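Local coordinates for protein transcriptional regulator, MarR family, putative (Bacillus cereus, PDB 3BJA) that probably binds DNA as a MarR-family transcription factor, using a winged helix-turn-helix domain to regulate gene expression, at residues A25-I31 with Q103-Q107; G37-V41 with L53-M57; D74-E80 with V91-G97. All coordinates share one frame; numbering follows the deposited sequence.

Contact 1: residues A25-I31 with Q103-Q107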
loop_
_atom_site.group_PDB
_atom_site.type_symbol
_atom_site.label_atom_id
_atom_site.label_comp_id
_atom_site.label_asym_id
_atom_site.label_seq_id
_atom_site.Cartn_x
_atom_site.Cartn_y
_atom_site.Cartn_z
ATOM N N ALA A 25 1.102 -8.751 -14.200
ATOM C CA ALA A 25 1.898 -9.980 -14.326
ATOM C C ALA A 25 1.233 -11.263 -13.806
ATOM O O ALA A 25 1.380 -12.320 -14.442
ATOM C CB ALA A 25 3.251 -9.793 -13.653
ATOM N N ILE A 26 0.528 -11.180 -12.669
ATOM C CA ILE A 26 -0.169 -12.356 -12.066
ATOM C C ILE A 26 -1.671 -12.483 -12.427
ATOM O O ILE A 26 -2.355 -13.395 -11.934
ATOM C CB ILE A 26 0.044 -12.426 -10.507
ATOM C CG1 ILE A 26 -0.744 -11.339 -9.738
ATOM C CG2 ILE A 26 1.523 -12.366 -10.185
ATOM C CD1 ILE A 26 -0.607 -11.428 -8.226
ATOM N N GLU A 27 -2.142 -11.576 -13.298
ATOM C CA GLU A 27 -3.551 -11.445 -13.763
ATOM C C GLU A 27 -4.200 -12.758 -14.180
ATOM O O GLU A 27 -5.331 -13.058 -13.782
ATOM C CB GLU A 27 -3.590 -10.461 -14.956
ATOM C CG GLU A 27 -4.955 -10.066 -15.513
ATOM C CD GLU A 27 -4.869 -9.224 -16.796
ATOM O OE1 GLU A 27 -3.780 -8.666 -17.088
ATOM O OE2 GLU A 27 -5.906 -9.124 -17.520
ATOM N N GLN A 28 -3.467 -13.514 -14.992
ATOM C CA GLN A 28 -3.902 -14.820 -15.515
ATOM C C GLN A 28 -4.323 -15.856 -14.464
ATOM O O GLN A 28 -5.126 -16.717 -14.776
ATOM C CB GLN A 28 -2.816 -15.425 -16.425
ATOM C CG GLN A 28 -1.481 -15.772 -15.717
ATOM C CD GLN A 28 -0.455 -16.368 -16.673
ATOM O OE1 GLN A 28 0.309 -15.637 -17.311
ATOM N NE2 GLN A 28 -0.413 -17.710 -16.747
ATOM N N TYR A 29 -3.787 -15.763 -13.244
ATOM C CA TYR A 29 -4.120 -16.689 -12.144
ATOM C C TYR A 29 -5.326 -16.274 -11.296
ATOM O O TYR A 29 -5.557 -16.871 -10.240
ATOM C CB TYR A 29 -2.899 -16.887 -11.228
ATOM C CG TYR A 29 -1.704 -17.405 -11.967
ATOM C CD1 TYR A 29 -1.605 -18.755 -12.277
ATOM C CD2 TYR A 29 -0.673 -16.549 -12.382
ATOM C CE1 TYR A 29 -0.520 -19.257 -12.985
ATOM C CE2 TYR A 29 0.424 -17.040 -13.092
ATOM C CZ TYR A 29 0.489 -18.407 -13.385
ATOM O OH TYR A 29 1.533 -18.951 -14.073
ATOM N N ASP A 30 -6.097 -15.275 -11.734
ATOM C CA ASP A 30 -7.274 -14.794 -10.989
ATOM C C ASP A 30 -7.003 -14.402 -9.519
ATOM O O ASP A 30 -7.770 -14.741 -8.610
ATOM C CB ASP A 30 -8.412 -15.816 -11.113
ATOM C CG ASP A 30 -8.804 -16.046 -12.541
ATOM O OD1 ASP A 30 -9.068 -15.046 -13.227
ATOM O OD2 ASP A 30 -8.871 -17.212 -12.978
ATOM N N ILE A 31 -5.880 -13.720 -9.317
ATOM C CA ILE A 31 -5.456 -13.205 -8.008
ATOM C C ILE A 31 -4.820 -11.835 -8.196
ATOM O O ILE A 31 -4.367 -11.504 -9.295
ATOM C CB ILE A 31 -4.452 -14.159 -7.265
ATOM C CG1 ILE A 31 -3.152 -14.404 -8.048
ATOM C CG2 ILE A 31 -5.113 -15.499 -6.952
ATOM C CD1 ILE A 31 -2.035 -15.039 -7.205
ATOM N N GLN A 103 3.003 -22.241 -9.718
ATOM C CA GLN A 103 2.713 -21.635 -11.017
ATOM C C GLN A 103 2.932 -20.111 -11.058
ATOM O O GLN A 103 3.433 -19.602 -12.061
ATOM C CB GLN A 103 1.304 -22.014 -11.499
ATOM C CG GLN A 103 1.158 -23.505 -11.856
ATOM C CD GLN A 103 -0.284 -23.984 -12.057
ATOM O OE1 GLN A 103 -1.254 -23.260 -11.824
ATOM N NE2 GLN A 103 -0.420 -25.234 -12.472
ATOM N N VAL A 104 2.590 -19.403 -9.977
ATOM C CA VAL A 104 2.754 -17.934 -9.913
ATOM C C VAL A 104 4.233 -17.490 -9.731
ATOM O O VAL A 104 4.615 -16.421 -10.220
ATOM C CB VAL A 104 1.853 -17.274 -8.820
ATOM C CG1 VAL A 104 1.911 -15.792 -8.934
ATOM C CG2 VAL A 104 0.422 -17.654 -8.999
ATOM N N ASP A 105 5.045 -18.304 -9.036
ATOM C CA ASP A 105 6.490 -18.032 -8.819
ATOM C C ASP A 105 7.261 -17.823 -10.125
ATOM O O ASP A 105 8.229 -17.072 -10.142
ATOM C CB ASP A 105 7.169 -19.159 -8.001
ATOM C CG ASP A 105 6.826 -19.130 -6.485
ATOM O OD1 ASP A 105 6.379 -18.102 -5.928
ATOM O OD2 ASP A 105 7.044 -20.174 -5.834
ATOM N N VAL A 106 6.819 -18.484 -11.200
ATOM C CA VAL A 106 7.402 -18.335 -12.538
ATOM C C VAL A 106 7.144 -16.916 -13.066
ATOM O O VAL A 106 8.075 -16.278 -13.558
ATOM C CB VAL A 106 6.861 -19.401 -13.536
ATOM C CG1 VAL A 106 7.513 -19.240 -14.907
ATOM C CG2 VAL A 106 7.112 -20.802 -13.006
ATOM N N GLN A 107 5.902 -16.421 -12.946
ATOM C CA GLN A 107 5.563 -15.038 -13.374
ATOM C C GLN A 107 6.187 -13.974 -12.468
ATOM O O GLN A 107 6.532 -12.907 -12.952
ATOM C CB GLN A 107 4.047 -14.781 -13.501
ATOM C CG GLN A 107 3.450 -15.028 -14.908
ATOM C CD GLN A 107 3.413 -16.482 -15.359
ATOM O OE1 GLN A 107 3.438 -16.759 -16.555
ATOM N NE2 GLN A 107 3.354 -17.407 -14.420
#
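Y29 lays its ring against helix 95-116, where V104 meets one face and Q103 and Q107 lie about its far end. The CG2 methyl of V104 sits over that face, 3.8 Å from the ring centroid and 19° off the normal, a CH-pi contact shifted toward the rim. On the opposite face lies Q28 CG. A tyrosine suits this place: its flat ring is sandwiched between a methyl and a methylene while its hydroxyl end reaches the polar margin. The first torsion of Y29, -58°, turns CG away from its carbonyl carbon and leaves the ring beside the backbone N, extended toward the helix. V104 suits its place because its beta-branch splits into two methyls, CG1 serving I26 and CG2 serving both Y29 and I31. With CG1 anti to the backbone N (chi1 -172°), that methyl reaches I26 CG2 at 3.7 Å, while CG2 meets I31 CD1 tip to tip at 4.0 Å. The aliphatic base of Q103 adds to this packing, its CB 3.6 Å from Y29 CE1. Beyond the patch, F36 of helix 33-44 touches I26, I31 and V104.

Polar groups gather at the other end of the ring. The bent, flexible chain of Q107 passes A25, its CG 3.4 Å from A25 O, and so can bring an amide to the ring edge, the two planes turned well apart. The modelled approach of Q107 NE2 to Y29 OH is too short and poorly angled to be trusted in detail. Q28 and Q107 come from opposite directions and bring their OE1 atoms to 3.4 Å, two acceptors that cannot bond each other. The chemistry implies a contact resting on aliphatic and CH-pi packing that can be read with confidence, with amides at its more exposed margin.

Contact 2: residues G37-V41 with L53-M57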
loop_
_atom_site.group_PDB
_atom_site.type_symbol
_atom_site.label_atom_id
_atom_site.label_comp_id
_atom_site.label_asym_id
_atom_site.label_seq_id
_atom_site.Cartn_x
_atom_site.Cartn_y
_atom_site.Cartn_z
ATOM N N GLY A 37 0.212 -12.210 -1.786
ATOM C CA GLY A 37 0.868 -11.993 -0.498
ATOM C C GLY A 37 0.544 -13.045 0.553
ATOM O O GLY A 37 1.465 -13.613 1.166
ATOM N N VAL A 38 -0.757 -13.322 0.714
ATOM C CA VAL A 38 -1.269 -14.356 1.645
ATOM C C VAL A 38 -0.704 -15.720 1.323
ATOM O O VAL A 38 -0.300 -16.447 2.230
ATOM C CB VAL A 38 -2.842 -14.460 1.622
ATOM C CG1 VAL A 38 -3.360 -15.728 2.365
ATOM C CG2 VAL A 38 -3.463 -13.213 2.178
ATOM N N ILE A 39 -0.699 -16.071 0.037
ATOM C CA ILE A 39 -0.135 -17.365 -0.438
ATOM C C ILE A 39 1.370 -17.482 -0.096
ATOM O O ILE A 39 1.810 -18.524 0.384
ATOM C CB ILE A 39 -0.422 -17.586 -1.966
ATOM C CG1 ILE A 39 -1.917 -17.882 -2.164
ATOM C CG2 ILE A 39 0.427 -18.708 -2.546
ATOM C CD1 ILE A 39 -2.361 -17.882 -3.609
ATOM N N GLN A 40 2.120 -16.407 -0.324
ATOM C CA GLN A 40 3.554 -16.346 0.019
ATOM C C GLN A 40 3.724 -16.507 1.537
ATOM O O GLN A 40 4.472 -17.387 1.978
ATOM C CB GLN A 40 4.226 -15.041 -0.486
ATOM C CG GLN A 40 4.249 -14.875 -2.024
ATOM C CD GLN A 40 4.996 -16.005 -2.756
ATOM O OE1 GLN A 40 5.935 -16.597 -2.220
ATOM N NE2 GLN A 40 4.584 -16.295 -3.989
ATOM N N VAL A 41 2.991 -15.704 2.324
ATOM C CA VAL A 41 3.047 -15.802 3.798
ATOM C C VAL A 41 2.713 -17.220 4.287
ATOM O O VAL A 41 3.489 -17.795 5.055
ATOM C CB VAL A 41 2.117 -14.784 4.495
ATOM C CG1 VAL A 41 1.928 -15.131 6.002
ATOM C CG2 VAL A 41 2.638 -13.354 4.287
ATOM N N LEU A 53 -1.306 -14.255 10.757
ATOM C CA LEU A 53 -1.383 -13.906 9.337
ATOM C C LEU A 53 -1.512 -12.397 9.188
ATOM O O LEU A 53 -0.786 -11.813 8.406
ATOM C CB LEU A 53 -2.536 -14.643 8.628
ATOM C CG LEU A 53 -2.795 -14.354 7.143
ATOM C CD1 LEU A 53 -1.548 -14.658 6.310
ATOM C CD2 LEU A 53 -3.996 -15.135 6.660
ATOM N N ILE A 54 -2.405 -11.769 9.953
ATOM C CA ILE A 54 -2.579 -10.289 9.917
ATOM C C ILE A 54 -1.251 -9.565 10.260
ATOM O O ILE A 54 -0.869 -8.604 9.592
ATOM C CB ILE A 54 -3.737 -9.813 10.841
ATOM C CG1 ILE A 54 -5.094 -10.291 10.304
ATOM C CG2 ILE A 54 -3.775 -8.293 10.928
ATOM C CD1 ILE A 54 -6.203 -10.364 11.354
ATOM N N GLU A 55 -0.549 -10.072 11.273
ATOM C CA GLU A 55 0.759 -9.534 11.706
ATOM C C GLU A 55 1.834 -9.721 10.609
ATOM O O GLU A 55 2.511 -8.750 10.227
ATOM C CB GLU A 55 1.183 -10.168 13.050
ATOM C CG GLU A 55 0.253 -9.737 14.218
ATOM C CD GLU A 55 0.364 -10.576 15.502
ATOM O OE1 GLU A 55 1.010 -11.660 15.522
ATOM O OE2 GLU A 55 -0.243 -10.133 16.505
ATOM N N ASN A 56 1.931 -10.953 10.084
ATOM C CA ASN A 56 2.859 -11.293 8.994
ATOM C C ASN A 56 2.538 -10.634 7.650
ATOM O O ASN A 56 3.386 -10.675 6.755
ATOM C CB ASN A 56 2.977 -12.813 8.797
ATOM C CG ASN A 56 3.601 -13.524 9.991
ATOM O OD1 ASN A 56 3.714 -12.963 11.084
ATOM N ND2 ASN A 56 3.977 -14.782 9.791
HETATM N N MSE A 57 1.326 -10.086 7.477
HETATM C CA MSE A 57 1.005 -9.295 6.279
HETATM C C MSE A 57 1.759 -7.985 6.446
HETATM O O MSE A 57 1.542 -7.284 7.451
HETATM C CB MSE A 57 -0.509 -9.003 6.099
HETATM C CG MSE A 57 -1.389 -10.157 5.554
HETATM SE SE MSE A 57 -0.809 -10.857 3.813
HETATM C CE MSE A 57 -1.204 -9.341 2.645
#
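V41 packs into the side of helix 50-56 with its two methyls on separate tasks. CG1, anti to the backbone N at chi1 166°, touches N56 CB and L53 CD1, the latter 3.5 Å away. CG2 faces the backbone instead, 3.7 Å from N56 O. One turn earlier in helix 33-44, V38 turns CG2 to the selenium of selenomethionine M57, with SE 3.9 Å away, and its CG1 makes a looser approach to L53 CD2. The compact branched valines suit a close helix pair, whereas L53 and M57 supply the length to span it. M57 bends at both chi2 and chi3, folding its selenium back toward helix 33-44, where it also comes within 4.2 Å of G37 C; with no side chain on G37, the selenomethionine can lie close to the backbone.

In the winged helix-turn-helix fold of MarR proteins, helices 50-56 and 64-73 correspond to the helix-turn-helix, the second probably the recognition helix, and helix 33-44 packs behind them. The second shell comes from helix 64-73: M67 and M71 touch V38, and M64 touches L53. M57 itself is the first residue to leave helical geometry after helix 50-56, and its N makes a weak bond to L53 O at 2.9 Å. At the other helix, V41 O accepts from S45 OG.

Contact 3: residues D74-E80 with V91-G97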
loop_
_atom_site.group_PDB
_atom_site.type_symbol
_atom_site.label_atom_id
_atom_site.label_comp_id
_atom_site.label_asym_id
_atom_site.label_seq_id
_atom_site.Cartn_x
_atom_site.Cartn_y
_atom_site.Cartn_z
ATOM N N ASP A 74 -12.844 -20.132 -3.212
ATOM C CA ASP A 74 -11.955 -20.327 -4.378
ATOM C C ASP A 74 -11.073 -21.565 -4.280
ATOM O O ASP A 74 -10.537 -22.003 -5.294
ATOM C CB ASP A 74 -11.013 -19.118 -4.616
ATOM C CG ASP A 74 -11.646 -18.009 -5.423
ATOM O OD1 ASP A 74 -12.427 -18.314 -6.352
ATOM O OD2 ASP A 74 -11.355 -16.822 -5.161
ATOM N N GLY A 75 -10.860 -22.070 -3.064
ATOM C CA GLY A 75 -10.121 -23.303 -2.834
ATOM C C GLY A 75 -8.632 -23.164 -2.642
ATOM O O GLY A 75 -7.938 -24.166 -2.677
ATOM N N TYR A 76 -8.147 -21.945 -2.412
ATOM C CA TYR A 76 -6.728 -21.696 -2.177
ATOM C C TYR A 76 -6.337 -21.993 -0.727
ATOM O O TYR A 76 -5.308 -22.618 -0.490
ATOM C CB TYR A 76 -6.356 -20.254 -2.498
ATOM C CG TYR A 76 -6.651 -19.792 -3.912
ATOM C CD1 TYR A 76 -6.030 -20.389 -5.019
ATOM C CD2 TYR A 76 -7.508 -18.704 -4.147
ATOM C CE1 TYR A 76 -6.294 -19.939 -6.338
ATOM C CE2 TYR A 76 -7.769 -18.242 -5.456
ATOM C CZ TYR A 76 -7.163 -18.864 -6.542
ATOM O OH TYR A 76 -7.438 -18.389 -7.800
ATOM N N VAL A 77 -7.144 -21.517 0.229
ATOM C CA VAL A 77 -6.893 -21.685 1.677
ATOM C C VAL A 77 -8.023 -22.428 2.381
ATOM O O VAL A 77 -9.148 -22.487 1.877
ATOM C CB VAL A 77 -6.700 -20.321 2.402
ATOM C CG1 VAL A 77 -5.608 -19.493 1.722
ATOM C CG2 VAL A 77 -8.015 -19.526 2.478
HETATM N N MSE A 78 -7.695 -22.981 3.551
HETATM C CA MSE A 78 -8.632 -23.707 4.425
HETATM C C MSE A 78 -8.511 -23.161 5.852
HETATM O O MSE A 78 -7.396 -22.990 6.354
HETATM C CB MSE A 78 -8.307 -25.197 4.412
HETATM C CG MSE A 78 -9.208 -26.077 5.270
HETATM SE SE MSE A 78 -11.109 -25.831 4.904
HETATM C CE MSE A 78 -11.178 -26.507 3.055
ATOM N N THR A 79 -9.653 -22.886 6.482
ATOM C CA THR A 79 -9.720 -22.360 7.852
ATOM C C THR A 79 -10.434 -23.349 8.790
ATOM O O THR A 79 -11.361 -24.068 8.379
ATOM C CB THR A 79 -10.387 -20.956 7.917
ATOM O OG1 THR A 79 -11.778 -21.038 7.600
ATOM C CG2 THR A 79 -9.691 -19.973 6.948
ATOM N N GLU A 80 -9.980 -23.365 10.044
ATOM C CA GLU A 80 -10.526 -24.237 11.084
ATOM C C GLU A 80 -10.312 -23.641 12.483
ATOM O O GLU A 80 -9.317 -22.950 12.718
ATOM C CB GLU A 80 -9.881 -25.628 10.990
ATOM C CG GLU A 80 -8.361 -25.664 11.277
ATOM C CD GLU A 80 -7.696 -27.028 11.027
ATOM O OE1 GLU A 80 -8.311 -27.945 10.420
ATOM O OE2 GLU A 80 -6.520 -27.160 11.439
ATOM N N VAL A 91 -5.372 -20.933 9.877
ATOM C CA VAL A 91 -5.450 -20.845 8.404
ATOM C C VAL A 91 -4.234 -21.524 7.748
ATOM O O VAL A 91 -3.120 -21.473 8.274
ATOM C CB VAL A 91 -5.492 -19.371 7.921
ATOM C CG1 VAL A 91 -5.898 -19.298 6.451
ATOM C CG2 VAL A 91 -6.461 -18.549 8.754
ATOM N N TYR A 92 -4.448 -22.140 6.590
ATOM C CA TYR A 92 -3.375 -22.832 5.863
ATOM C C TYR A 92 -3.711 -23.043 4.393
ATOM O O TYR A 92 -4.883 -22.984 4.005
ATOM C CB TYR A 92 -3.019 -24.174 6.546
ATOM C CG TYR A 92 -4.144 -25.178 6.683
ATOM C CD1 TYR A 92 -5.121 -25.036 7.682
ATOM C CD2 TYR A 92 -4.215 -26.310 5.852
ATOM C CE1 TYR A 92 -6.174 -25.972 7.828
ATOM C CE2 TYR A 92 -5.258 -27.264 5.995
ATOM C CZ TYR A 92 -6.233 -27.086 6.985
ATOM O OH TYR A 92 -7.258 -28.003 7.142
ATOM N N LEU A 93 -2.667 -23.259 3.586
ATOM C CA LEU A 93 -2.830 -23.540 2.155
ATOM C C LEU A 93 -3.380 -24.937 1.920
ATOM O O LEU A 93 -3.027 -25.874 2.631
ATOM C CB LEU A 93 -1.502 -23.423 1.386
ATOM C CG LEU A 93 -0.923 -22.033 1.133
ATOM C CD1 LEU A 93 0.387 -22.171 0.373
ATOM C CD2 LEU A 93 -1.892 -21.152 0.355
ATOM N N THR A 94 -4.242 -25.050 0.911
ATOM C CA THR A 94 -4.771 -26.325 0.446
ATOM C C THR A 94 -3.782 -26.816 -0.624
ATOM O O THR A 94 -2.826 -26.090 -0.979
ATOM C CB THR A 94 -6.158 -26.169 -0.212
ATOM O OG1 THR A 94 -6.043 -25.346 -1.384
ATOM C CG2 THR A 94 -7.169 -25.552 0.764
ATOM N N LYS A 95 -4.027 -28.026 -1.149
ATOM C CA LYS A 95 -3.193 -28.596 -2.219
ATOM C C LYS A 95 -3.202 -27.668 -3.454
ATOM O O LYS A 95 -2.132 -27.362 -4.003
ATOM C CB LYS A 95 -3.639 -30.017 -2.569
ATOM C CG LYS A 95 -2.662 -30.774 -3.472
ATOM C CD LYS A 95 -3.024 -32.270 -3.534
ATOM C CE LYS A 95 -2.159 -33.039 -4.520
ATOM N NZ LYS A 95 -2.599 -34.473 -4.648
ATOM N N LYS A 96 -4.399 -27.191 -3.830
ATOM C CA LYS A 96 -4.593 -26.226 -4.937
ATOM C C LYS A 96 -3.792 -24.929 -4.729
ATOM O O LYS A 96 -3.188 -24.417 -5.666
ATOM C CB LYS A 96 -6.088 -25.879 -5.097
ATOM C CG LYS A 96 -6.403 -24.872 -6.223
ATOM C CD LYS A 96 -7.849 -24.425 -6.269
ATOM C CE LYS A 96 -8.019 -23.391 -7.373
ATOM N NZ LYS A 96 -9.396 -22.883 -7.546
ATOM N N GLY A 97 -3.842 -24.377 -3.521
ATOM C CA GLY A 97 -3.086 -23.154 -3.197
ATOM C C GLY A 97 -1.575 -23.363 -3.211
ATOM O O GLY A 97 -0.809 -22.445 -3.539
#
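The ring of Y92 carries M78 on one face: CB of this selenomethionine stands 3.8 Å above the ring plane, displaced toward the rim, in a CH-pi contact. E80 comes to the same ring obliquely, its carboxylate plane turned 57° from it, and accepts a weak bond from Y92 OH; its stronger partner is K47, which salt-bridges OE2 and also makes a cation-pi contact with Y92. The Y76 ring meets G97 CA at its edge, while K96 NZ lies off-centre at 4.9 Å from the ring centroid in a cation-pi contact. Fully extended, with CG anti to the backbone N (chi1 180°), K96 carries NZ on to D74 O, 2.7 Å away and nearly on the line of the C=O bond.

In the backbone, M78 and Y92 form an antiparallel hydrogen-bonded pair, M78 N to Y92 O at 2.8 Å and Y92 N to M78 O at 3.1 Å. T79 and V91, a non-hydrogen-bonded pair, put their methyls together on the other face. T94 is the N-cap of helix 95-116: its OG1 donates to G75 O at 2.6 Å and accepts from G97 N, so one hydroxyl both caps the helix and ties it to the turn before the strand. Its own N bonds Y76 O, almost straight at 175°. Positive phi, in a Schellman motif, favours glycine at G75; at G97 the absence of a side chain permits a CA-H...O contact, CA to Y76 O 3.5 Å.

The strands form the wing hairpin of the winged-helix fold. V91 shares backbone hydrogen bonding with V48 of strand 48-49, which flanks strand 89-93 on the side away from strand 77-81. T79 touches I68 and K72 of helix 64-73, and V77, V91 and L93 rest on L42 of helix 33-44.

In the fold
Contact 2 lies nearest the centre of the chain, about 7 Å from it between centres, and joins two helices by apolar side chains without a hydrogen bond across it. Contacts 1 and 3 sit farther out, at about 13 and 17 Å, and each mixes buried with exposed residues. Both use helix 95-116: contact 3 pairs two strands and fixes the N-terminal end of the helix by a cap and a lysine, whereas contact 1 lays a loop against its side by aliphatic and aromatic packing. Y76 OH of contact 3 packs against Y29 O of contact 1, Q40 NE2 of contact 2 probably bonds D105 OD1, and I39 O meets L93 CD1, so the three adjoin one another.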